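Local structure of RsfP (Uncultured bacterium, 4GLF) at residues N32-K37 against L51-G56; I16-G21 against V59-R64; N81-K86 against L292-P297. The protein probably cleaves the glycosidic bond of a nucleoside with phosphate, as a trimeric enzyme of the phosphorylase superfamily. One frame throughout, in Å; residues are numbered along the deposited sequence.

Contact 1. Residues N32-K37 against L51-G56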
ATOM      1  N   ASN A  32     -26.660  28.860  18.555  1.00 48.52           N
ATOM      2  CA  ASN A  32     -27.643  28.442  17.562  1.00 49.64           C
ATOM      3  C   ASN A  32     -27.135  27.188  16.874  1.00 46.11           C
ATOM      4  O   ASN A  32     -27.228  27.069  15.654  1.00 42.63           O
ATOM      5  CB  ASN A  32     -27.930  29.523  16.529  1.00 52.23           C
ATOM      6  CG  ASN A  32     -28.767  30.648  17.101  1.00 61.60           C
ATOM      7  OD1 ASN A  32     -29.864  30.434  17.631  1.00 66.18           O
ATOM      8  ND2 ASN A  32     -28.235  31.857  17.031  1.00 62.87           N
ATOM      9  N   LYS A  33     -26.638  26.267  17.704  1.00 46.11           N
ATOM     10  CA  LYS A  33     -26.275  24.921  17.302  1.00 47.15           C
ATOM     11  C   LYS A  33     -27.399  24.295  16.524  1.00 48.48           C
ATOM     12  O   LYS A  33     -28.550  24.292  16.977  1.00 49.01           O
ATOM     13  CB  LYS A  33     -25.998  24.099  18.540  1.00 49.32           C
ATOM     14  CG  LYS A  33     -24.648  24.390  19.175  1.00 49.98           C
ATOM     15  CD  LYS A  33     -24.584  23.780  20.561  1.00 51.31           C
ATOM     16  CE  LYS A  33     -23.245  24.070  21.189  1.00 52.97           C
ATOM     17  NZ  LYS A  33     -23.414  24.630  22.556  1.00 55.07           N
ATOM     18  N   ARG A  34     -27.092  23.842  15.316  1.00 45.28           N
ATOM     19  CA  ARG A  34     -28.054  23.249  14.399  1.00 48.10           C
ATOM     20  C   ARG A  34     -27.412  22.127  13.565  1.00 49.08           C
ATOM     21  O   ARG A  34     -26.219  22.112  13.422  1.00 48.34           O
ATOM     22  CB  ARG A  34     -28.648  24.314  13.480  1.00 48.74           C
ATOM     23  CG  ARG A  34     -27.775  25.518  13.233  1.00 45.64           C
ATOM     24  CD  ARG A  34     -28.202  26.194  11.967  1.00 46.40           C
ATOM     25  NE  ARG A  34     -27.336  27.234  11.456  1.00 45.72           N
ATOM     26  CZ  ARG A  34     -26.585  28.040  12.175  1.00 48.02           C
ATOM     27  NH1 ARG A  34     -26.554  27.948  13.475  1.00 51.29           N
ATOM     28  NH2 ARG A  34     -25.861  28.942  11.578  1.00 46.31           N
ATOM     29  N   SER A  35     -28.197  21.210  13.015  1.00 44.84           N
ATOM     30  CA  SER A  35     -27.664  20.079  12.237  1.00 47.22           C
ATOM     31  C   SER A  35     -28.112  20.152  10.796  1.00 48.53           C
ATOM     32  O   SER A  35     -29.240  20.567  10.540  1.00 48.42           O
ATOM     33  CB  SER A  35     -28.230  18.796  12.803  1.00 49.26           C
ATOM     34  OG  SER A  35     -27.486  18.526  13.945  1.00 54.45           O
ATOM     35  N   VAL A  36     -27.278  19.711   9.858  1.00 45.26           N
ATOM     36  CA  VAL A  36     -27.726  19.647   8.473  1.00 46.86           C
ATOM     37  C   VAL A  36     -27.310  18.317   7.880  1.00 48.35           C
ATOM     38  O   VAL A  36     -26.200  17.860   8.112  1.00 44.83           O
ATOM     39  CB  VAL A  36     -27.253  20.858   7.620  1.00 47.79           C
ATOM     40  CG1 VAL A  36     -27.722  22.168   8.277  1.00 52.03           C
ATOM     41  CG2 VAL A  36     -25.741  20.882   7.507  1.00 46.34           C
ATOM     42  N   LYS A  37     -28.242  17.688   7.162  1.00 47.90           N
ATOM     43  CA  LYS A  37     -28.024  16.426   6.479  1.00 53.03           C
ATOM     44  C   LYS A  37     -27.662  16.839   5.027  1.00 48.95           C
ATOM     45  O   LYS A  37     -28.411  17.531   4.361  1.00 51.26           O
ATOM     46  CB  LYS A  37     -29.330  15.610   6.566  1.00 59.64           C
ATOM     47  CG  LYS A  37     -29.366  14.257   5.850  1.00 67.25           C
ATOM     48  CD  LYS A  37     -28.793  13.081   6.628  1.00 68.99           C
ATOM     49  CE  LYS A  37     -28.085  12.116   5.654  1.00 75.32           C
ATOM     50  NZ  LYS A  37     -26.813  12.658   5.053  1.00 72.84           N
ATOM     51  N   LEU A  51     -23.626  23.129  12.616  1.00 38.65           N
ATOM     52  CA  LEU A  51     -23.290  24.531  12.308  1.00 40.25           C
ATOM     53  C   LEU A  51     -23.618  25.372  13.549  1.00 43.63           C
ATOM     54  O   LEU A  51     -24.547  25.064  14.260  1.00 43.98           O
ATOM     55  CB  LEU A  51     -24.145  25.048  11.167  1.00 42.08           C
ATOM     56  CG  LEU A  51     -23.862  24.379   9.823  1.00 40.23           C
ATOM     57  CD1 LEU A  51     -24.969  24.706   8.835  1.00 46.72           C
ATOM     58  CD2 LEU A  51     -22.551  24.900   9.305  1.00 38.35           C
ATOM     59  N   GLY A  52     -22.827  26.401  13.831  1.00 44.01           N
ATOM     60  CA  GLY A  52     -23.205  27.362  14.871  1.00 43.04           C
ATOM     61  C   GLY A  52     -22.269  28.549  14.740  1.00 44.11           C
ATOM     62  O   GLY A  52     -21.399  28.552  13.852  1.00 44.79           O
ATOM     63  N   GLU A  53     -22.432  29.540  15.617  1.00 43.27           N
ATOM     64  CA  GLU A  53     -21.606  30.726  15.544  1.00 43.49           C
ATOM     65  C   GLU A  53     -20.694  30.843  16.755  1.00 42.75           C
ATOM     66  O   GLU A  53     -21.099  30.583  17.909  1.00 39.42           O
ATOM     67  CB  GLU A  53     -22.469  31.989  15.414  1.00 46.84           C
ATOM     68  CG  GLU A  53     -22.959  32.184  13.978  1.00 46.76           C
ATOM     69  CD  GLU A  53     -24.093  31.230  13.593  1.00 49.08           C
ATOM     70  OE1 GLU A  53     -25.005  30.959  14.441  1.00 45.67           O
ATOM     71  OE2 GLU A  53     -24.034  30.743  12.436  1.00 48.41           O
ATOM     72  N   LEU A  54     -19.461  31.231  16.453  1.00 41.56           N
ATOM     73  CA  LEU A  54     -18.455  31.582  17.467  1.00 44.10           C
ATOM     74  C   LEU A  54     -18.275  33.091  17.294  1.00 45.06           C
ATOM     75  O   LEU A  54     -17.761  33.534  16.275  1.00 42.75           O
ATOM     76  CB  LEU A  54     -17.146  30.805  17.209  1.00 43.69           C
ATOM     77  CG  LEU A  54     -17.062  29.403  17.823  1.00 42.37           C
ATOM     78  CD1 LEU A  54     -15.732  28.668  17.512  1.00 42.65           C
ATOM     79  CD2 LEU A  54     -17.321  29.470  19.330  1.00 41.68           C
ATOM     80  N   ASN A  55     -18.831  33.862  18.232  1.00 50.68           N
ATOM     81  CA  ASN A  55     -18.850  35.328  18.142  1.00 48.87           C
ATOM     82  C   ASN A  55     -19.309  35.841  16.738  1.00 46.36           C
ATOM     83  O   ASN A  55     -18.598  36.580  16.056  1.00 43.54           O
ATOM     84  CB  ASN A  55     -17.466  35.858  18.550  1.00 50.98           C
ATOM     85  CG  ASN A  55     -17.433  37.390  18.692  1.00 58.72           C
ATOM     86  OD1 ASN A  55     -18.357  38.009  19.228  1.00 53.75           O
ATOM     87  ND2 ASN A  55     -16.353  38.002  18.183  1.00 60.04           N
ATOM     88  N   GLY A  56     -20.498  35.426  16.311  1.00 44.65           N
ATOM     89  CA  GLY A  56     -21.025  35.795  15.011  1.00 43.97           C
ATOM     90  C   GLY A  56     -20.451  35.076  13.790  1.00 45.39           C
ATOM     91  O   GLY A  56     -20.972  35.244  12.690  1.00 47.59           O
TER
HETATM   92  O   HOH W   1     -25.906  32.485  16.351  1.00 59.15           O
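With CG of E53 set beside its own backbone N (chi1 -79°) and the chain bent at chi2 (75°), the carboxylate swings back toward R34, whose side chain runs extended from CG to NE above L51 and G52. The two flat groups meet nearly in one plane: R34 NH2 gives its N-H to the syn lone pair of E53 OE2 at 2.7 Å, with OE2 in the guanidinium plane. This is a salt bridge with one close oxygen. L51 CB sits over one guanidinium face, 3.9 Å from R34 NE, while the main chain of N32 lies at the guanidinium edge.

Beneath these side chains, R34 and L51 form an antiparallel hydrogen-bonded pair where strand 33-36 pairs with strand 49-54 in the mixed sheet. R34 N donates to L51 O at 3.0 Å, and L51 N returns a bond to R34 O at 2.9 Å. Farther along, V36 CG1 meets L51 CD1 at 3.8 Å, extending the apolar side of the pairing.

The carboxylate has further partners: OE2 is also hydrogen-bonded to T58 OG1 on the next strand, and a water that donates to E53 OE1 accepts from N32 ND2. Gripped by R34, T58 and this water, the carboxylate is probably held in its anionic form, and its negative charge would in turn steady the positive charge of R34 at a partly exposed edge.

Contact 2. Residues I16-G21 against V59-R64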
ATOM      1  N   ILE A  16     -15.626  28.254   7.386  1.00 31.91           N
ATOM      2  CA  ILE A  16     -14.616  27.547   8.151  1.00 33.03           C
ATOM      3  C   ILE A  16     -15.223  26.273   8.665  1.00 33.40           C
ATOM      4  O   ILE A  16     -16.385  26.296   9.038  1.00 33.39           O
ATOM      5  CB  ILE A  16     -14.174  28.353   9.387  1.00 34.01           C
ATOM      6  CG1 ILE A  16     -13.623  29.743   8.990  1.00 35.03           C
ATOM      7  CG2 ILE A  16     -13.184  27.535  10.236  1.00 32.81           C
ATOM      8  CD1 ILE A  16     -13.566  30.719  10.164  1.00 37.57           C
ATOM      9  N   ALA A  17     -14.423  25.173   8.693  1.00 32.73           N
ATOM     10  CA  ALA A  17     -14.882  23.913   9.272  1.00 31.36           C
ATOM     11  C   ALA A  17     -13.846  23.271  10.077  1.00 32.43           C
ATOM     12  O   ALA A  17     -12.639  23.354   9.766  1.00 32.06           O
ATOM     13  CB  ALA A  17     -15.365  22.942   8.199  1.00 30.03           C
ATOM     14  N   ILE A  18     -14.327  22.627  11.139  1.00 30.93           N
ATOM     15  CA  ILE A  18     -13.516  21.792  11.992  1.00 32.65           C
ATOM     16  C   ILE A  18     -13.915  20.289  11.819  1.00 33.87           C
ATOM     17  O   ILE A  18     -15.109  19.939  11.915  1.00 33.07           O
ATOM     18  CB  ILE A  18     -13.768  22.191  13.447  1.00 33.69           C
ATOM     19  CG1 ILE A  18     -13.757  23.756  13.563  1.00 36.88           C
ATOM     20  CG2 ILE A  18     -12.825  21.469  14.424  1.00 35.56           C
ATOM     21  CD1 ILE A  18     -12.355  24.314  13.238  1.00 35.98           C
ATOM     22  N   ILE A  19     -12.902  19.434  11.618  1.00 31.74           N
ATOM     23  CA  ILE A  19     -13.056  17.985  11.535  1.00 32.13           C
ATOM     24  C   ILE A  19     -12.410  17.374  12.719  1.00 33.23           C
ATOM     25  O   ILE A  19     -11.203  17.506  12.968  1.00 33.28           O
ATOM     26  CB  ILE A  19     -12.466  17.370  10.213  1.00 31.23           C
ATOM     27  CG1 ILE A  19     -12.963  18.118   8.987  1.00 30.63           C
ATOM     28  CG2 ILE A  19     -12.706  15.831  10.130  1.00 31.76           C
ATOM     29  CD1 ILE A  19     -12.350  17.608   7.683  1.00 28.92           C
ATOM     30  N   GLY A  20     -13.207  16.724  13.550  1.00 35.89           N
ATOM     31  CA  GLY A  20     -12.608  16.070  14.705  1.00 39.22           C
ATOM     32  C   GLY A  20     -13.564  15.167  15.478  1.00 43.42           C
ATOM     33  O   GLY A  20     -14.387  14.477  14.853  1.00 42.68           O
ATOM     34  N   GLY A  21     -13.453  15.131  16.816  1.00 44.49           N
ATOM     35  CA  GLY A  21     -14.335  14.276  17.666  1.00 47.42           C
ATOM     36  C   GLY A  21     -15.603  15.059  17.954  1.00 46.51           C
ATOM     37  O   GLY A  21     -15.640  16.229  17.628  1.00 46.62           O
ATOM     38  N   VAL A  59     -19.322  28.372  11.872  1.00 38.64           N
ATOM     39  CA  VAL A  59     -18.318  27.296  11.728  1.00 37.85           C
ATOM     40  C   VAL A  59     -19.109  25.980  11.548  1.00 37.26           C
ATOM     41  O   VAL A  59     -20.152  25.814  12.218  1.00 35.00           O
ATOM     42  CB  VAL A  59     -17.513  27.175  13.031  1.00 39.66           C
ATOM     43  CG1 VAL A  59     -16.327  26.272  12.842  1.00 36.14           C
ATOM     44  CG2 VAL A  59     -17.044  28.549  13.561  1.00 38.95           C
ATOM     45  N   ALA A  60     -18.678  25.117  10.602  1.00 34.00           N
ATOM     46  CA  ALA A  60     -19.181  23.728  10.438  1.00 34.73           C
ATOM     47  C   ALA A  60     -18.302  22.751  11.265  1.00 35.99           C
ATOM     48  O   ALA A  60     -17.070  22.819  11.226  1.00 36.81           O
ATOM     49  CB  ALA A  60     -19.158  23.323   8.950  1.00 33.57           C
ATOM     50  N   PHE A  61     -18.917  21.855  12.038  1.00 35.69           N
ATOM     51  CA  PHE A  61     -18.154  20.840  12.785  1.00 34.58           C
ATOM     52  C   PHE A  61     -18.590  19.511  12.215  1.00 37.71           C
ATOM     53  O   PHE A  61     -19.805  19.242  12.105  1.00 36.40           O
ATOM     54  CB  PHE A  61     -18.473  20.815  14.276  1.00 37.13           C
ATOM     55  CG  PHE A  61     -17.936  22.027  15.016  1.00 39.81           C
ATOM     56  CD1 PHE A  61     -18.578  23.264  14.894  1.00 38.34           C
ATOM     57  CD2 PHE A  61     -16.727  21.959  15.741  1.00 38.70           C
ATOM     58  CE1 PHE A  61     -18.047  24.385  15.533  1.00 42.83           C
ATOM     59  CE2 PHE A  61     -16.241  23.095  16.449  1.00 37.90           C
ATOM     60  CZ  PHE A  61     -16.866  24.302  16.316  1.00 37.97           C
ATOM     61  N   LEU A  62     -17.612  18.681  11.883  1.00 34.41           N
ATOM     62  CA  LEU A  62     -17.896  17.360  11.297  1.00 33.45           C
ATOM     63  C   LEU A  62     -17.184  16.337  12.183  1.00 34.37           C
ATOM     64  O   LEU A  62     -15.962  16.419  12.401  1.00 32.54           O
ATOM     65  CB  LEU A  62     -17.393  17.264   9.863  1.00 33.10           C
ATOM     66  CG  LEU A  62     -17.816  16.030   8.997  1.00 36.41           C
ATOM     67  CD1 LEU A  62     -17.618  16.282   7.485  1.00 36.95           C
ATOM     68  CD2 LEU A  62     -16.961  14.839   9.400  1.00 40.95           C
ATOM     69  N   THR A  63     -17.950  15.385  12.725  1.00 32.58           N
ATOM     70  CA  THR A  63     -17.396  14.334  13.578  1.00 32.72           C
ATOM     71  C   THR A  63     -16.908  13.239  12.647  1.00 31.62           C
ATOM     72  O   THR A  63     -17.706  12.475  12.131  1.00 32.58           O
ATOM     73  CB  THR A  63     -18.491  13.813  14.501  1.00 35.56           C
ATOM     74  OG1 THR A  63     -18.969  14.930  15.253  1.00 37.26           O
ATOM     75  CG2 THR A  63     -17.922  12.712  15.458  1.00 36.37           C
ATOM     76  N   ARG A  64     -15.618  13.219  12.411  1.00 31.36           N
ATOM     77  CA  ARG A  64     -14.986  12.303  11.499  1.00 33.75           C
ATOM     78  C   ARG A  64     -15.426  10.819  11.661  1.00 31.74           C
ATOM     79  O   ARG A  64     -15.664  10.109  10.666  1.00 35.37           O
ATOM     80  CB  ARG A  64     -13.440  12.406  11.763  1.00 33.30           C
ATOM     81  CG  ARG A  64     -12.668  11.695  10.680  1.00 33.16           C
ATOM     82  CD  ARG A  64     -11.175  11.689  10.958  1.00 34.92           C
ATOM     83  NE  ARG A  64     -10.530  12.962  10.594  1.00 35.76           N
ATOM     84  CZ  ARG A  64      -9.992  13.805  11.476  1.00 36.14           C
ATOM     85  NH1 ARG A  64     -10.046  13.534  12.772  1.00 34.48           N
ATOM     86  NH2 ARG A  64      -9.403  14.935  11.038  1.00 36.23           N
TER
HETATM   87  O   HOH W   2     -17.293  17.686  15.894  1.00 51.71           O
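I16-G21 and V59-R64 run parallel, with the axes of the two short segments 19° apart, and are joined by five backbone hydrogen bonds that alternate in direction from A60 N to I16 O through R64 N to G20 O. On the face carrying I18 and F61, the isoleucine lies alongside the phenylalanine; its CG1 stands over the ring, 4.2 Å from the F61 centroid, as a CH-pi contact. The same I18 CG1 packs at 3.7 Å against V59 CG1. A17 and A60 share the other face with I19 and L62, and their short side chains meet CB to CB at 3.9 Å.

These strands belong to the central mixed sheet of the phosphorylase-superfamily alpha/beta fold: strand 92-101 pairs with 16-20 along its other edge, helix 78-87 covers the A17 and A60 face, and helix 238-263 lies against I18.

At the C-terminal end R64 turns back across I19. A bend at chi3 (-80°) lays its guanidinium over I19, whose CG2 approaches one face, 3.5 Å from R64 NH2. R64 NE forms a salt bridge with E203 and NH1 bonds to the carbonyl of V96. Nearby, a water donates to G21 O at 2.8 Å and lies 3.3 Å from T63 OG1.

Contact 3. Residues N81-K86 against L292-P297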
ATOM      1  N   ASN A  81     -17.352  13.508   3.067  1.00 29.42           N
ATOM      2  CA  ASN A  81     -17.067  14.485   4.068  1.00 26.70           C
ATOM      3  C   ASN A  81     -16.523  15.762   3.445  1.00 28.13           C
ATOM      4  O   ASN A  81     -17.022  16.847   3.731  1.00 26.95           O
ATOM      5  CB  ASN A  81     -16.058  13.989   5.135  1.00 27.01           C
ATOM      6  CG  ASN A  81     -16.643  12.957   6.044  1.00 29.75           C
ATOM      7  OD1 ASN A  81     -17.847  12.742   5.985  1.00 29.81           O
ATOM      8  ND2 ASN A  81     -15.811  12.299   6.886  1.00 25.60           N
ATOM      9  N   ILE A  82     -15.509  15.645   2.615  1.00 26.58           N
ATOM     10  CA  ILE A  82     -14.902  16.848   2.026  1.00 28.87           C
ATOM     11  C   ILE A  82     -15.886  17.436   1.026  1.00 30.87           C
ATOM     12  O   ILE A  82     -16.028  18.642   0.991  1.00 31.30           O
ATOM     13  CB  ILE A  82     -13.546  16.528   1.339  1.00 29.33           C
ATOM     14  CG1 ILE A  82     -12.488  16.122   2.387  1.00 29.71           C
ATOM     15  CG2 ILE A  82     -13.044  17.698   0.461  1.00 25.54           C
ATOM     16  CD1 ILE A  82     -12.166  17.149   3.490  1.00 28.44           C
ATOM     17  N   TYR A  83     -16.576  16.593   0.215  1.00 27.41           N
ATOM     18  CA  TYR A  83     -17.505  17.191  -0.775  1.00 28.19           C
ATOM     19  C   TYR A  83     -18.588  18.033  -0.061  1.00 28.58           C
ATOM     20  O   TYR A  83     -18.929  19.164  -0.472  1.00 29.80           O
ATOM     21  CB  TYR A  83     -18.154  16.147  -1.623  1.00 27.69           C
ATOM     22  CG  TYR A  83     -18.905  16.669  -2.859  1.00 30.85           C
ATOM     23  CD1 TYR A  83     -18.271  16.673  -4.091  1.00 36.43           C
ATOM     24  CD2 TYR A  83     -20.254  17.109  -2.805  1.00 36.23           C
ATOM     25  CE1 TYR A  83     -18.904  17.080  -5.252  1.00 37.93           C
ATOM     26  CE2 TYR A  83     -20.899  17.577  -3.975  1.00 38.55           C
ATOM     27  CZ  TYR A  83     -20.188  17.527  -5.208  1.00 41.65           C
ATOM     28  OH  TYR A  83     -20.664  17.932  -6.467  1.00 43.18           O
ATOM     29  N   ALA A  84     -19.122  17.483   1.027  1.00 27.98           N
ATOM     30  CA  ALA A  84     -20.196  18.167   1.793  1.00 28.37           C
ATOM     31  C   ALA A  84     -19.713  19.523   2.326  1.00 31.73           C
ATOM     32  O   ALA A  84     -20.453  20.486   2.281  1.00 31.87           O
ATOM     33  CB  ALA A  84     -20.715  17.277   2.935  1.00 26.98           C
ATOM     34  N   LEU A  85     -18.462  19.596   2.800  1.00 30.32           N
ATOM     35  CA  LEU A  85     -17.926  20.838   3.335  1.00 28.22           C
ATOM     36  C   LEU A  85     -17.790  21.832   2.172  1.00 31.00           C
ATOM     37  O   LEU A  85     -18.147  23.020   2.308  1.00 29.64           O
ATOM     38  CB  LEU A  85     -16.582  20.596   4.094  1.00 28.14           C
ATOM     39  CG  LEU A  85     -16.795  19.764   5.397  1.00 29.60           C
ATOM     40  CD1 LEU A  85     -15.431  19.464   6.065  1.00 28.30           C
ATOM     41  CD2 LEU A  85     -17.750  20.437   6.421  1.00 29.52           C
ATOM     42  N   LYS A  86     -17.362  21.345   1.001  1.00 27.94           N
ATOM     43  CA  LYS A  86     -17.208  22.230  -0.139  1.00 28.73           C
ATOM     44  C   LYS A  86     -18.607  22.825  -0.488  1.00 29.28           C
ATOM     45  O   LYS A  86     -18.703  24.003  -0.760  1.00 32.02           O
ATOM     46  CB  LYS A  86     -16.630  21.460  -1.369  1.00 27.33           C
ATOM     47  CG  LYS A  86     -16.413  22.366  -2.559  1.00 29.71           C
ATOM     48  CD  LYS A  86     -15.416  23.502  -2.243  1.00 28.56           C
ATOM     49  CE  LYS A  86     -15.048  24.199  -3.595  1.00 29.73           C
ATOM     50  NZ  LYS A  86     -13.935  25.196  -3.354  1.00 33.92           N
ATOM     51  N   LEU A 292     -18.789  15.882 -10.117  1.00 31.90           N
ATOM     52  CA  LEU A 292     -17.697  16.763  -9.701  1.00 33.17           C
ATOM     53  C   LEU A 292     -18.131  18.203  -9.503  1.00 34.20           C
ATOM     54  O   LEU A 292     -17.282  19.065  -9.312  1.00 33.63           O
ATOM     55  CB  LEU A 292     -16.543  16.767 -10.721  1.00 31.70           C
ATOM     56  CG  LEU A 292     -15.861  15.365 -10.945  1.00 31.00           C
ATOM     57  CD1 LEU A 292     -14.785  15.456 -12.023  1.00 30.77           C
ATOM     58  CD2 LEU A 292     -15.292  14.788  -9.639  1.00 31.16           C
ATOM     59  N   ALA A 293     -19.437  18.452  -9.528  1.00 33.81           N
ATOM     60  CA  ALA A 293     -19.943  19.803  -9.737  1.00 34.50           C
ATOM     61  C   ALA A 293     -19.378  20.772  -8.714  1.00 35.55           C
ATOM     62  O   ALA A 293     -18.897  21.857  -9.088  1.00 33.57           O
ATOM     63  CB  ALA A 293     -21.472  19.775  -9.717  1.00 39.18           C
ATOM     64  N   ALA A 294     -19.419  20.403  -7.424  1.00 32.42           N
ATOM     65  CA  ALA A 294     -19.026  21.364  -6.359  1.00 37.91           C
ATOM     66  C   ALA A 294     -17.507  21.688  -6.400  1.00 38.46           C
ATOM     67  O   ALA A 294     -17.078  22.735  -5.928  1.00 34.87           O
ATOM     68  CB  ALA A 294     -19.392  20.826  -4.997  1.00 36.18           C
ATOM     69  N   LEU A 295     -16.717  20.794  -7.005  1.00 33.69           N
ATOM     70  CA  LEU A 295     -15.259  20.952  -7.118  1.00 34.65           C
ATOM     71  C   LEU A 295     -14.879  21.888  -8.262  1.00 36.24           C
ATOM     72  O   LEU A 295     -13.779  22.476  -8.249  1.00 38.16           O
ATOM     73  CB  LEU A 295     -14.606  19.605  -7.408  1.00 34.14           C
ATOM     74  CG  LEU A 295     -14.345  18.553  -6.315  1.00 40.95           C
ATOM     75  CD1 LEU A 295     -15.014  18.901  -5.002  1.00 37.60           C
ATOM     76  CD2 LEU A 295     -14.581  17.084  -6.732  1.00 38.28           C
ATOM     77  N   LEU A 296     -15.754  22.037  -9.249  1.00 38.18           N
ATOM     78  CA  LEU A 296     -15.389  22.785 -10.452  1.00 43.49           C
ATOM     79  C   LEU A 296     -15.748  24.291 -10.423  1.00 51.65           C
ATOM     80  O   LEU A 296     -16.722  24.724  -9.736  1.00 46.12           O
ATOM     81  CB  LEU A 296     -15.992  22.125 -11.716  1.00 44.97           C
ATOM     82  CG  LEU A 296     -15.763  20.615 -11.927  1.00 41.90           C
ATOM     83  CD1 LEU A 296     -16.669  20.036 -13.027  1.00 42.45           C
ATOM     84  CD2 LEU A 296     -14.309  20.302 -12.220  1.00 43.14           C
ATOM     85  N   PRO A 297     -15.008  25.077 -11.237  1.00 56.34           N
ATOM     86  CA  PRO A 297     -15.023  26.535 -11.323  1.00 62.99           C
ATOM     87  C   PRO A 297     -16.352  27.131 -11.763  1.00 69.11           C
ATOM     88  O   PRO A 297     -17.319  26.437 -12.074  1.00 68.63           O
ATOM     89  CB  PRO A 297     -13.937  26.823 -12.367  1.00 63.40           C
ATOM     90  CG  PRO A 297     -13.973  25.636 -13.237  1.00 60.60           C
ATOM     91  CD  PRO A 297     -14.086  24.514 -12.235  1.00 58.30           C
ATOM     92  OXT PRO A 297     -16.485  28.359 -11.816  1.00 82.92           O
TER
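Y83 reaches from helix 78-87 to the C-terminal tail of the chain and meets it through A294, in an example of a helix that covers the sheet of an alpha/beta fold receiving the end of its own polypeptide. The tail has just left helix 286-291 and turns back on itself, with L295 N bonded to L292 O. Here the contact is tight. With CG anti to the backbone N (chi1 -168°), the tyrosine ring extends to that turn, and A294 CB lies over one ring face, 3.9 Å from the centroid and 29° off the ring normal, a CH-pi contact. The nearest ring atom, Y83 CZ, is 3.4 Å from A294 CB. L295 CD1 adds an oblique apolar contact with Y83 CD1 at 4.0 Å, and L295 also touches F128.

K86, partly exposed, makes fewer contacts and meets the tail with the aliphatic part of its chain: CG is 4.1 Å from A294 CB, and CE lies 3.4 Å from A294 O. Its bend at chi2 lets the methylenes pass beside that carbonyl, while NZ donates its hydrogen bond to A210 O, elsewhere in the fold. The loose side is at the exposed A293 and at the chain end. Beyond L295 the side chain of L296 points away from the segment of helix 78-87, and P297, the exposed terminal residue, is poorly ordered. One directed polar link joins the two segments: the backbone N-H of A294 donates to Y83 OH at 2.9 Å, with an angle of 165° at the hydrogen.

From the N terminus, strand 16-20 opens contact 2, which closes when the chain returns as strand 57-63, with 37 residues between its two segments. Contact 1 lies wholly within that excursion, joining 33-36 to 49-54, with 13 residues between its segments 32-37 and 51-56. The two contacts touch because 49-54 is the sheet neighbour of 57-63: G52 O probably accepts a hydrogen bond from V59 N, and L51 packs on A60. Contact 3 follows in series. Its helix 78-87 comes after strand 57-63 and rests on contact 2 through L85 and N81, yet its partner arrives 205 residues later. Together they tie the sheet margin, its interior, a covering helix and the C-terminal tail.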